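Local coordinates for maltose-binding protein MalE1 (PDB 6DTU) that binds maltotetraose and probably serves as the periplasmic solute-binding component of a maltose and maltodextrin uptake system, at residues Pro3-Trp8 and Leu276-Phe281; Ile7-Lys12 and Val32-Val37; Tyr102-Ala107 and Glu290-Ile295. One frame throughout, in Å; residues are numbered along the deposited sequence. Where two conformers were deposited one is given.

All three contacts belong to one mixed sheet and the helices packed on it. Interactions 1 and 2 share I7 and W8 of strand 4-9: 276-281 packs on the strand's early part, while 32-37 pairs with its later part. Their centres are 13 Å apart, and K4 NZ joins E33 OE1 in a 2.7 Å salt bridge between them. Interaction 3 uses the next helix, 289-298, and another strand, its centre about 15 Å from each of the others. Nearness to the glycan differs: in interaction 2 S10 bonds a glucose directly, in interaction 3 the side chain of Y106 stays about 6 Å from one, and in interaction 1 that of I7 about 12 Å.

Interaction 1 of 3, residues Pro3-Trp8 and Leu276-Phe281; sequences PKLTIW and LLAIEF
L5 is the main bump of this contact: its forked end pushes into a hollow on helix 275-286 bounded by L277, A278 and F281. The two methyls divide the hollow. CD1 settles against CB of F281 at 3.7 Å and lies near the carbonyl of L277, while CD2 rests on the backbone of A278, 3.8 Å from its N, with the small CB of A278 at 4.0 Å. With CG anti to its own carbonyl carbon (chi1 -64°), L5 reaches over to the helix, and the L5 and F281 side chains run antiparallel past one another. At one end of the hollow L277 sends CD2 back to CG of P3, 3.8 Å away, its side chain set nearly perpendicular to the proline. At the other end I7 brings CD1 obliquely to the ring of F281, 4.2 Å from CE2; F24 meets the same ring edge-to-face. Replacing L5 by alanine would probably open a gap between the strand and the helix, where A278 and F281 lose the methyls that pack on them. The contact is apolar and mostly buried, with strand and helix axes 9.2 Å apart and crossing at -68°. Side chains of A278 and F281 also reach I58 on the neighbouring strand 58-62. Such a helix laid across sheet strands is the alpha/beta layering of a periplasmic binding protein domain.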
# COMPACT_ATOMS: atom_id res chain seq x y z
N PRO A 3 -30.07 -5.81 -13.17
CA PRO A 3 -29.41 -5.20 -12.01
C PRO A 3 -28.03 -4.70 -12.41
O PRO A 3 -27.52 -5.01 -13.49
CB PRO A 3 -29.30 -6.38 -11.04
CG PRO A 3 -29.04 -7.53 -11.94
CD PRO A 3 -29.88 -7.27 -13.21
N LYS A 4 -27.42 -3.94 -11.51
CA LYS A 4 -26.13 -3.33 -11.76
C LYS A 4 -25.24 -3.47 -10.53
O LYS A 4 -25.70 -3.31 -9.40
CB LYS A 4 -26.32 -1.84 -12.05
CG LYS A 4 -25.07 -1.06 -12.35
CD LYS A 4 -25.47 0.38 -12.67
CE LYS A 4 -24.32 1.23 -12.99
NZ LYS A 4 -24.83 2.54 -13.47
N LEU A 5 -23.96 -3.75 -10.78
CA LEU A 5 -22.91 -3.67 -9.76
C LEU A 5 -21.93 -2.57 -10.14
O LEU A 5 -21.38 -2.57 -11.25
CB LEU A 5 -22.14 -4.98 -9.64
CG LEU A 5 -22.93 -6.21 -9.17
CD1 LEU A 5 -22.05 -7.42 -9.19
CD2 LEU A 5 -23.53 -5.95 -7.79
N THR A 6 -21.72 -1.65 -9.21
CA THR A 6 -20.74 -0.58 -9.36
C THR A 6 -19.56 -0.84 -8.45
O THR A 6 -19.73 -1.17 -7.27
CB THR A 6 -21.39 0.76 -9.04
OG1 THR A 6 -22.47 0.97 -9.96
CG2 THR A 6 -20.36 1.89 -9.22
N ILE A 7 -18.35 -0.69 -8.99
CA ILE A 7 -17.10 -0.92 -8.28
C ILE A 7 -16.33 0.38 -8.29
O ILE A 7 -16.19 1.01 -9.34
CB ILE A 7 -16.26 -1.97 -9.04
CG1 ILE A 7 -17.06 -3.26 -9.24
CG2 ILE A 7 -14.94 -2.22 -8.32
CD1 ILE A 7 -16.39 -4.21 -10.22
N TRP A 8 -15.78 0.76 -7.13
CA TRP A 8 -14.80 1.84 -7.02
C TRP A 8 -13.42 1.22 -6.86
O TRP A 8 -13.23 0.35 -6.00
CB TRP A 8 -15.05 2.75 -5.81
CG TRP A 8 -16.27 3.58 -5.87
CD1 TRP A 8 -17.10 3.76 -6.96
CD2 TRP A 8 -16.81 4.37 -4.81
NE1 TRP A 8 -18.13 4.61 -6.63
CE2 TRP A 8 -17.96 5.01 -5.32
CE3 TRP A 8 -16.41 4.63 -3.49
CZ2 TRP A 8 -18.75 5.87 -4.54
CZ3 TRP A 8 -17.19 5.48 -2.71
CH2 TRP A 8 -18.34 6.09 -3.25
N LEU A 276 -26.01 -9.17 -2.07
CA LEU A 276 -25.98 -10.60 -2.33
C LEU A 276 -25.39 -10.88 -3.71
O LEU A 276 -24.59 -11.80 -3.88
CB LEU A 276 -27.38 -11.19 -2.22
CG LEU A 276 -28.00 -11.20 -0.83
CD1 LEU A 276 -29.43 -11.69 -0.91
CD2 LEU A 276 -27.19 -12.06 0.10
N LEU A 277 -25.78 -10.09 -4.71
CA LEU A 277 -25.23 -10.27 -6.05
C LEU A 277 -23.75 -9.90 -6.10
O LEU A 277 -22.97 -10.56 -6.81
CB LEU A 277 -26.04 -9.47 -7.06
CG LEU A 277 -25.62 -9.57 -8.53
CD1 LEU A 277 -25.66 -11.00 -9.06
CD2 LEU A 277 -26.49 -8.63 -9.37
N ALA A 278 -23.34 -8.87 -5.34
CA ALA A 278 -21.94 -8.47 -5.26
C ALA A 278 -21.09 -9.60 -4.69
O ALA A 278 -20.02 -9.91 -5.22
CB ALA A 278 -21.78 -7.20 -4.42
N ILE A 279 -21.56 -10.22 -3.61
CA ILE A 279 -20.84 -11.36 -3.05
C ILE A 279 -20.73 -12.48 -4.08
O ILE A 279 -19.66 -13.08 -4.24
CB ILE A 279 -21.51 -11.82 -1.73
CG1 ILE A 279 -21.31 -10.76 -0.65
CG2 ILE A 279 -20.88 -13.13 -1.26
CD1 ILE A 279 -22.17 -11.04 0.62
N GLU A 280 -21.82 -12.77 -4.80
CA GLU A 280 -21.79 -13.82 -5.82
C GLU A 280 -20.75 -13.53 -6.89
O GLU A 280 -20.02 -14.42 -7.33
CB GLU A 280 -23.17 -13.98 -6.46
CG GLU A 280 -23.20 -14.98 -7.65
CD GLU A 280 -23.11 -16.46 -7.24
OE1 GLU A 280 -23.19 -16.77 -6.02
OE2 GLU A 280 -22.96 -17.32 -8.14
N PHE A 281 -20.73 -12.30 -7.39
CA PHE A 281 -19.72 -11.87 -8.35
C PHE A 281 -18.31 -12.10 -7.82
O PHE A 281 -17.43 -12.60 -8.54
CB PHE A 281 -20.00 -10.41 -8.66
CG PHE A 281 -18.99 -9.75 -9.51
CD1 PHE A 281 -19.00 -9.92 -10.86
CD2 PHE A 281 -18.06 -8.92 -8.94
CE1 PHE A 281 -18.07 -9.26 -11.65
CE2 PHE A 281 -17.12 -8.28 -9.72
CZ PHE A 281 -17.13 -8.45 -11.07

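Interaction 2 of 3, residues Ile7-Lys12 and Val32-Val37; sequences IWCSEK and VEVQYV. With GLC (alpha-D-glucopyranose), chain C.
I7, V37 and C9 carry much of this pairing of strands 4-9 and 31-36, and the ring of W8 adds a face to it. I7 is gripped through its backbone: its N donates to E33 O, and its O receives Q35 N, both at 2.8 Å. Its CD1 also leans on V32 CG1. C9, on the same face of the sheet, repeats the pattern two residues on: C9 N donates to Q35 O, and C9 O accepts from V37 N at 2.9 Å. Its SG, set between its own backbone N and carbonyl carbon (chi1 64°), lies against V34 CG1 at 3.7 Å, on the side covered by helix 14-28.

Just past the strand end, V37 meets W8, whose side chain lies on the face opposite I7 and C9. Its CG2, anti to its carbonyl carbon, sits over one face of the W8 indole as a CH-pi contact, 4.0 Å from the centroid of the five-membered ring and nearer the ring's margin than its middle. Q35 approaches the same indole obliquely, its CB 3.7 Å from W8 CD1, then bends at chi2 (62°), turning NE2 to the backbone O of Y36.

The Y36 ring has the backbone C of S10 at its edge and E11 alongside, and a water joins Y36 OH to E11 OE1, the latter weakly. S10 OG accepts from K12 N in an ST turn and from GLC O2 at 2.7 Å; R301 also bonds this glucose. Helix 14-28 connects these adjacent parallel strands in a beta-alpha-beta unit, and the loop after its first strand gives S10 and K12 to the glycan pocket.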
# COMPACT_ATOMS: atom_id res chain seq x y z
N ILE A 7 -18.35 -0.69 -8.99
CA ILE A 7 -17.10 -0.92 -8.28
C ILE A 7 -16.33 0.38 -8.29
O ILE A 7 -16.19 1.01 -9.34
CB ILE A 7 -16.26 -1.97 -9.04
CG1 ILE A 7 -17.06 -3.26 -9.24
CG2 ILE A 7 -14.94 -2.22 -8.32
CD1 ILE A 7 -16.39 -4.21 -10.22
N TRP A 8 -15.78 0.76 -7.13
CA TRP A 8 -14.80 1.84 -7.02
C TRP A 8 -13.42 1.22 -6.86
O TRP A 8 -13.23 0.35 -6.00
CB TRP A 8 -15.05 2.75 -5.81
CG TRP A 8 -16.27 3.58 -5.87
CD1 TRP A 8 -17.10 3.76 -6.96
CD2 TRP A 8 -16.81 4.37 -4.81
NE1 TRP A 8 -18.13 4.61 -6.63
CE2 TRP A 8 -17.96 5.01 -5.32
CE3 TRP A 8 -16.41 4.63 -3.49
CZ2 TRP A 8 -18.75 5.87 -4.54
CZ3 TRP A 8 -17.19 5.48 -2.71
CH2 TRP A 8 -18.34 6.09 -3.25
N CYS A 9 -12.48 1.66 -7.66
CA CYS A 9 -11.12 1.16 -7.54
C CYS A 9 -10.17 2.24 -8.01
O CYS A 9 -10.57 3.20 -8.68
CB CYS A 9 -10.89 -0.14 -8.32
SG CYS A 9 -11.08 0.02 -10.10
N SER A 10 -8.90 2.06 -7.69
CA SER A 10 -7.89 3.00 -8.15
C SER A 10 -7.66 2.83 -9.65
O SER A 10 -8.20 1.93 -10.30
CB SER A 10 -6.58 2.79 -7.40
OG SER A 10 -5.85 1.73 -7.99
N GLU A 11 -6.79 3.67 -10.21
CA GLU A 11 -6.52 3.58 -11.64
C GLU A 11 -5.91 2.25 -12.04
O GLU A 11 -6.08 1.82 -13.19
CB GLU A 11 -5.62 4.73 -12.11
CG GLU A 11 -4.19 4.65 -11.64
CD GLU A 11 -3.96 5.50 -10.43
OE1 GLU A 11 -4.96 5.76 -9.73
OE2 GLU A 11 -2.81 5.92 -10.19
N LYS A 12 -5.22 1.57 -11.11
CA LYS A 12 -4.45 0.39 -11.49
C LYS A 12 -5.34 -0.78 -11.90
O LYS A 12 -4.94 -1.58 -12.75
CB LYS A 12 -3.54 -0.04 -10.33
CG LYS A 12 -2.53 1.04 -9.89
CD LYS A 12 -1.59 1.49 -11.02
CE LYS A 12 -0.60 2.54 -10.54
NZ LYS A 12 0.39 2.88 -11.61
N VAL A 32 -22.10 -4.25 -15.15
CA VAL A 32 -20.99 -3.99 -14.24
C VAL A 32 -20.33 -2.68 -14.63
O VAL A 32 -19.97 -2.46 -15.80
CB VAL A 32 -19.98 -5.16 -14.21
CG1 VAL A 32 -18.90 -4.88 -13.15
CG2 VAL A 32 -20.71 -6.49 -13.91
N GLU A 33 -20.13 -1.81 -13.65
CA GLU A 33 -19.63 -0.48 -13.91
C GLU A 33 -18.41 -0.26 -13.04
O GLU A 33 -18.49 -0.38 -11.81
CB GLU A 33 -20.71 0.54 -13.57
CG GLU A 33 -20.20 1.94 -13.54
CD GLU A 33 -21.32 2.91 -13.37
OE1 GLU A 33 -22.25 2.84 -14.19
OE2 GLU A 33 -21.28 3.70 -12.42
N VAL A 34 -17.28 0.02 -13.67
CA VAL A 34 -16.04 0.24 -12.95
C VAL A 34 -15.74 1.73 -12.94
O VAL A 34 -15.49 2.34 -14.00
CB VAL A 34 -14.89 -0.56 -13.58
CG1 VAL A 34 -13.62 -0.31 -12.81
CG2 VAL A 34 -15.24 -2.06 -13.64
N GLN A 35 -15.72 2.31 -11.75
CA GLN A 35 -15.53 3.75 -11.55
C GLN A 35 -14.18 3.99 -10.88
O GLN A 35 -13.97 3.59 -9.72
CB GLN A 35 -16.64 4.26 -10.63
CG GLN A 35 -16.49 5.72 -10.18
CD GLN A 35 -16.53 6.70 -11.32
OE1 GLN A 35 -17.58 6.93 -11.91
NE2 GLN A 35 -15.37 7.27 -11.65
N TYR A 36 -13.29 4.69 -11.58
CA TYR A 36 -12.03 5.14 -11.00
C TYR A 36 -12.29 6.10 -9.86
O TYR A 36 -13.09 7.03 -9.98
CB TYR A 36 -11.18 5.86 -12.06
CG TYR A 36 -10.16 6.82 -11.43
CD1 TYR A 36 -9.07 6.34 -10.69
CD2 TYR A 36 -10.34 8.20 -11.50
CE1 TYR A 36 -8.17 7.20 -10.09
CE2 TYR A 36 -9.43 9.06 -10.90
CZ TYR A 36 -8.35 8.56 -10.19
OH TYR A 36 -7.45 9.42 -9.59
N VAL A 37 -11.61 5.87 -8.74
CA VAL A 37 -11.57 6.81 -7.62
C VAL A 37 -10.12 6.87 -7.15
O VAL A 37 -9.46 5.83 -7.02
CB VAL A 37 -12.50 6.39 -6.46
CG1 VAL A 37 -12.44 7.39 -5.33
CG2 VAL A 37 -13.95 6.20 -6.94
C1 GLC C . -2.54 3.14 -6.66
C2 GLC C . -2.52 1.81 -6.03
C3 GLC C . -2.55 1.88 -4.56
C4 GLC C . -1.42 2.70 -4.04
C5 GLC C . -1.50 4.15 -4.60
C6 GLC C . -0.37 4.93 -4.32
O1 GLC C . -3.75 3.77 -6.40
O2 GLC C . -3.69 1.08 -6.54
O3 GLC C . -2.47 0.50 -4.06
O4 GLC C . -1.49 2.76 -2.59
O5 GLC C . -1.47 3.98 -6.13
O6 GLC C . -0.63 6.27 -4.76
O HOH W 1 -4.53 8.47 -9.90

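Interaction 3 of 3, residues Tyr102-Ala107 and Glu290-Ile295; sequences YGIPYA and ETMYRI
A water is held between Y106 O, 3.0 Å away, and M292 O, 3.2 Å away, and donates to both. It joins strand 100-109 to helix 289-298 within the alpha/beta fold of the solute-binding protein, where Y106 and A107 together face Q264 in a classic beta bulge. The water also lies at the edge of the Y106 ring, in its plane. The direct side-chain contacts are apolar. The side chain of M292 curls toward the strand, bent at chi2 (-76°), and brings its sulfur to Y106: SD is 3.6 Å from the CB of Y106. Its methyl CE continues past that point to CG2 of I104, 4.0 Å away, as the two side chains cross at an angle. Y106 holds CG between its backbone N and carbonyl carbon (chi1 79°), and the ring stands where I295 meets it from the helix, the side chains nearly perpendicular and CG2 of I295 coming to CD1 obliquely at 3.5 Å. The far end of the ring is polar: Y106 OH bonds D299 and Q13. I295 also touches L20 of helix 14-28, and I104 touches L282 and T283 of helix 275-286. The P105 carbonyl is buried here and lacks a hydrogen-bonding partner in the model; P105 O lies 3.6 Å from M292 CE.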
# COMPACT_ATOMS: atom_id res chain seq x y z
N TYR A 102 -14.27 -10.03 5.74
CA TYR A 102 -14.85 -8.83 5.16
C TYR A 102 -14.30 -8.50 3.78
O TYR A 102 -14.63 -7.44 3.23
CB TYR A 102 -14.64 -7.64 6.11
CG TYR A 102 -15.56 -7.65 7.30
CD1 TYR A 102 -16.88 -7.24 7.17
CD2 TYR A 102 -15.12 -8.07 8.54
CE1 TYR A 102 -17.74 -7.23 8.27
CE2 TYR A 102 -15.96 -8.07 9.63
CZ TYR A 102 -17.28 -7.67 9.49
OH TYR A 102 -18.12 -7.66 10.59
N GLY A 103 -13.51 -9.36 3.18
CA GLY A 103 -13.08 -9.08 1.83
C GLY A 103 -12.47 -10.29 1.17
O GLY A 103 -12.05 -11.24 1.83
N ILE A 104 -12.41 -10.23 -0.16
CA ILE A 104 -11.68 -11.22 -0.94
C ILE A 104 -10.34 -10.62 -1.34
O ILE A 104 -10.30 -9.68 -2.18
CB ILE A 104 -12.50 -11.71 -2.14
CG1 ILE A 104 -13.81 -12.37 -1.68
CG2 ILE A 104 -11.70 -12.75 -2.94
CD1 ILE A 104 -14.42 -13.34 -2.67
N PRO A 105 -9.22 -11.08 -0.79
CA PRO A 105 -7.91 -10.52 -1.12
C PRO A 105 -7.42 -11.02 -2.47
O PRO A 105 -7.61 -12.19 -2.83
CB PRO A 105 -7.01 -11.07 -0.01
CG PRO A 105 -7.66 -12.40 0.32
CD PRO A 105 -9.13 -12.21 0.16
N TYR A 106 -6.79 -10.14 -3.22
CA TYR A 106 -6.19 -10.56 -4.48
C TYR A 106 -4.67 -10.51 -4.47
O TYR A 106 -4.04 -11.18 -5.30
CB TYR A 106 -6.77 -9.79 -5.68
CG TYR A 106 -6.25 -8.38 -5.92
CD1 TYR A 106 -5.11 -8.16 -6.68
CD2 TYR A 106 -6.95 -7.27 -5.47
CE1 TYR A 106 -4.65 -6.88 -6.91
CE2 TYR A 106 -6.50 -6.00 -5.70
CZ TYR A 106 -5.36 -5.82 -6.43
OH TYR A 106 -4.91 -4.53 -6.68
N ALA A 107 -4.05 -9.76 -3.57
CA ALA A 107 -2.59 -9.66 -3.56
C ALA A 107 -2.13 -9.05 -2.26
O ALA A 107 -2.87 -8.32 -1.59
CB ALA A 107 -2.09 -8.77 -4.70
N GLU A 290 -8.19 -18.54 -12.75
CA GLU A 290 -7.90 -17.78 -13.96
C GLU A 290 -8.14 -16.29 -13.75
O GLU A 290 -7.34 -15.46 -14.19
CB GLU A 290 -8.77 -18.28 -15.11
CG GLU A 290 -8.18 -19.46 -15.82
CD GLU A 290 -8.79 -19.61 -17.19
OE1 GLU A 290 -8.60 -18.69 -18.02
OE2 GLU A 290 -9.49 -20.62 -17.41
N THR A 291 -9.23 -15.94 -13.07
CA THR A 291 -9.53 -14.52 -12.92
C THR A 291 -8.51 -13.84 -12.05
O THR A 291 -8.10 -12.71 -12.35
CB THR A 291 -10.91 -14.33 -12.31
OG1 THR A 291 -11.82 -15.20 -12.98
CG2 THR A 291 -11.32 -12.89 -12.52
N MET A 292 -8.06 -14.51 -10.98
CA MET A 292 -7.05 -13.93 -10.11
C MET A 292 -5.72 -13.77 -10.83
O MET A 292 -4.99 -12.80 -10.61
CB MET A 292 -6.92 -14.79 -8.84
CG MET A 292 -8.03 -14.53 -7.86
SD MET A 292 -7.71 -12.98 -7.02
CE MET A 292 -9.20 -12.74 -6.03
N TYR A 293 -5.41 -14.70 -11.74
CA TYR A 293 -4.19 -14.57 -12.52
C TYR A 293 -4.30 -13.44 -13.53
O TYR A 293 -3.34 -12.67 -13.71
CB TYR A 293 -3.86 -15.93 -13.14
CG TYR A 293 -2.57 -16.01 -13.93
CD1 TYR A 293 -1.40 -15.51 -13.41
CD2 TYR A 293 -2.52 -16.71 -15.13
CE1 TYR A 293 -0.19 -15.62 -14.11
CE2 TYR A 293 -1.33 -16.83 -15.83
CZ TYR A 293 -0.18 -16.29 -15.32
OH TYR A 293 1.00 -16.41 -16.01
N ARG A 294 -5.47 -13.29 -14.16
CA ARG A 294 -5.70 -12.17 -15.06
C ARG A 294 -5.60 -10.84 -14.33
O ARG A 294 -5.08 -9.87 -14.89
CB ARG A 294 -7.04 -12.31 -15.77
CG ARG A 294 -7.03 -13.44 -16.75
CD ARG A 294 -8.40 -13.68 -17.31
NE ARG A 294 -8.85 -12.52 -18.04
CZ ARG A 294 -10.10 -12.32 -18.44
NH1 ARG A 294 -11.04 -13.21 -18.18
NH2 ARG A 294 -10.40 -11.20 -19.09
N ILE A 295 -6.09 -10.77 -13.09
CA ILE A 295 -5.91 -9.57 -12.27
C ILE A 295 -4.44 -9.30 -12.03
O ILE A 295 -3.98 -8.16 -12.17
CB ILE A 295 -6.73 -9.65 -10.96
CG1 ILE A 295 -8.23 -9.53 -11.27
CG2 ILE A 295 -6.32 -8.54 -9.98
CD1 ILE A 295 -9.10 -9.86 -10.09
O HOH W 2 -3.62 -11.16 -8.28